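Local atomic coordinates of outer surface protein (Borrelia burgdorferi, PDB entry 5IZT), a protein that is of unknown function but is a plasmid-encoded outer surface protein of the PFam54_60 family, probably displayed on the spirochaete surface. Residues F211-D215 with S216-L220. Residues are numbered along the deposited sequence; the frame is centred on the assembly and turned at random. Where two conformers were deposited one is given.
Sequences FKMKD and SAFEL
M213 meets S216 across a type I beta turn and F218 just beyond it, and the example illustrates how one carbonyl can tie a turn to the residues that follow it. M213 O accepts two backbone bonds, from S216 N at 3.1 Å and from F218 N at 2.9 Å, and the two donors come from opposite faces of the carbonyl plane. The first, which closes the turn, stands well above that plane; the second is tilted only 23° from it. The same carbonyl thus ties the turn to F218, within residues 217-219, whose backbone angles are helical although the regular bonds are missing. The M213 side chain runs obliquely over one face of the F218 ring: CB makes a CH-pi contact, 3.9 Å from the ring centroid, and SD, 4.5 Å from that centroid and displaced toward the rim, a Met-aromatic one. A bend at chi3 (-74°) brings CE back to the same ring, while CG packs on A217 CB. F252 of helix 243-255 and M287 of helix 280-316 also touch M213, joining this loop to the helical bundle. S216 OG, held between its backbone N and carbonyl carbon (chi1 68°), donates to K212 O at 2.8 Å, in the carbonyl plane and on a lone pair.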
loop_
_atom_site.group_PDB
_atom_site.type_symbol
_atom_site.label_atom_id
_atom_site.label_comp_id
_atom_site.label_asym_id
_atom_site.label_seq_id
_atom_site.Cartn_x
_atom_site.Cartn_y
_atom_site.Cartn_z
ATOM N N PHE A 211 17.546 -2.298 -3.015
ATOM C CA PHE A 211 17.349 -3.106 -1.806
ATOM C C PHE A 211 17.228 -4.597 -2.137
ATOM O O PHE A 211 16.346 -5.295 -1.634
ATOM C CB PHE A 211 16.131 -2.613 -1.015
ATOM C CG PHE A 211 16.179 -1.136 -0.704
ATOM C CD1 PHE A 211 16.984 -0.655 0.320
ATOM C CD2 PHE A 211 15.442 -0.228 -1.458
ATOM C CE1 PHE A 211 17.052 0.714 0.597
ATOM C CE2 PHE A 211 15.501 1.135 -1.193
ATOM C CZ PHE A 211 16.308 1.609 -0.160
ATOM N N LYS A 212 18.140 -5.073 -2.989
ATOM C CA LYS A 212 18.263 -6.452 -3.467
ATOM C C LYS A 212 17.088 -6.865 -4.342
ATOM O O LYS A 212 16.951 -8.057 -4.669
ATOM C CB LYS A 212 18.419 -7.464 -2.317
ATOM C CG LYS A 212 19.502 -7.077 -1.291
ATOM C CD LYS A 212 20.900 -7.385 -1.766
ATOM C CE LYS A 212 21.944 -6.880 -0.757
ATOM N NZ LYS A 212 21.966 -5.382 -0.646
ATOM N N MET A 213 16.230 -5.924 -4.736
ATOM C CA MET A 213 15.106 -6.252 -5.599
ATOM C C MET A 213 15.313 -5.837 -7.054
ATOM O O MET A 213 14.509 -6.238 -7.913
ATOM C CB MET A 213 13.826 -5.629 -5.032
ATOM C CG MET A 213 13.416 -6.359 -3.728
ATOM S SD MET A 213 11.919 -5.727 -2.958
ATOM C CE MET A 213 12.588 -4.183 -2.284
ATOM N N LYS A 214 16.384 -5.095 -7.369
ATOM C CA LYS A 214 16.681 -4.800 -8.776
ATOM C C LYS A 214 16.825 -6.084 -9.578
ATOM O O LYS A 214 16.330 -6.184 -10.706
ATOM C CB LYS A 214 17.968 -3.985 -8.913
ATOM C CG LYS A 214 18.320 -3.655 -10.390
ATOM C CD LYS A 214 19.538 -2.736 -10.502
ATOM C CE LYS A 214 20.868 -3.484 -10.323
ATOM N NZ LYS A 214 21.188 -4.413 -11.457
ATOM N N ASP A 215 17.499 -7.078 -9.004
ATOM C CA ASP A 215 17.718 -8.359 -9.656
ATOM C C ASP A 215 16.816 -9.454 -9.109
ATOM O O ASP A 215 17.121 -10.636 -9.295
ATOM C CB ASP A 215 19.185 -8.787 -9.541
ATOM C CG ASP A 215 20.133 -7.826 -10.225
ATOM O OD1 ASP A 215 19.715 -7.163 -11.193
ATOM O OD2 ASP A 215 21.312 -7.768 -9.825
ATOM N N SER A 216 15.718 -9.090 -8.432
ATOM C CA SER A 216 14.753 -10.093 -7.995
ATOM C C SER A 216 13.326 -9.587 -8.174
ATOM O O SER A 216 12.804 -9.652 -9.288
ATOM C CB SER A 216 15.024 -10.553 -6.545
ATOM O OG SER A 216 14.782 -9.570 -5.559
ATOM N N ALA A 217 12.681 -9.082 -7.112
ATOM C CA ALA A 217 11.245 -8.806 -7.185
ATOM C C ALA A 217 10.900 -7.787 -8.273
ATOM O O ALA A 217 9.904 -7.938 -8.988
ATOM C CB ALA A 217 10.730 -8.331 -5.826
ATOM N N PHE A 218 11.666 -6.703 -8.371
ATOM C CA PHE A 218 11.333 -5.694 -9.368
ATOM C C PHE A 218 11.666 -6.158 -10.775
ATOM O O PHE A 218 11.094 -5.656 -11.739
ATOM C CB PHE A 218 12.062 -4.386 -9.054
ATOM C CG PHE A 218 11.620 -3.739 -7.765
ATOM C CD1 PHE A 218 10.293 -3.837 -7.348
ATOM C CD2 PHE A 218 12.519 -3.025 -6.976
ATOM C CE1 PHE A 218 9.869 -3.223 -6.158
ATOM C CE2 PHE A 218 12.110 -2.409 -5.790
ATOM C CZ PHE A 218 10.772 -2.503 -5.383
ATOM N N GLU A 219 12.601 -7.090 -10.926
ATOM C CA GLU A 219 12.882 -7.606 -12.260
ATOM C C GLU A 219 11.703 -8.395 -12.820
ATOM O O GLU A 219 11.541 -8.484 -14.048
ATOM C CB GLU A 219 14.141 -8.477 -12.235
ATOM C CG GLU A 219 14.704 -8.775 -13.620
ATOM C CD GLU A 219 16.116 -9.317 -13.563
ATOM O OE1 GLU A 219 16.421 -10.047 -12.603
ATOM O OE2 GLU A 219 16.919 -9.007 -14.469
ATOM N N LEU A 220 10.873 -8.961 -11.951
ATOM C CA LEU A 220 9.812 -9.874 -12.358
ATOM C C LEU A 220 8.536 -9.167 -12.795
ATOM O O LEU A 220 7.575 -9.841 -13.181
ATOM C CB LEU A 220 9.487 -10.841 -11.207
ATOM C CG LEU A 220 10.629 -11.813 -10.908
ATOM C CD1 LEU A 220 10.295 -12.564 -9.622
ATOM C CD2 LEU A 220 10.778 -12.760 -12.083
HETATM O O HOH W 1 18.577 -7.087 -13.486
#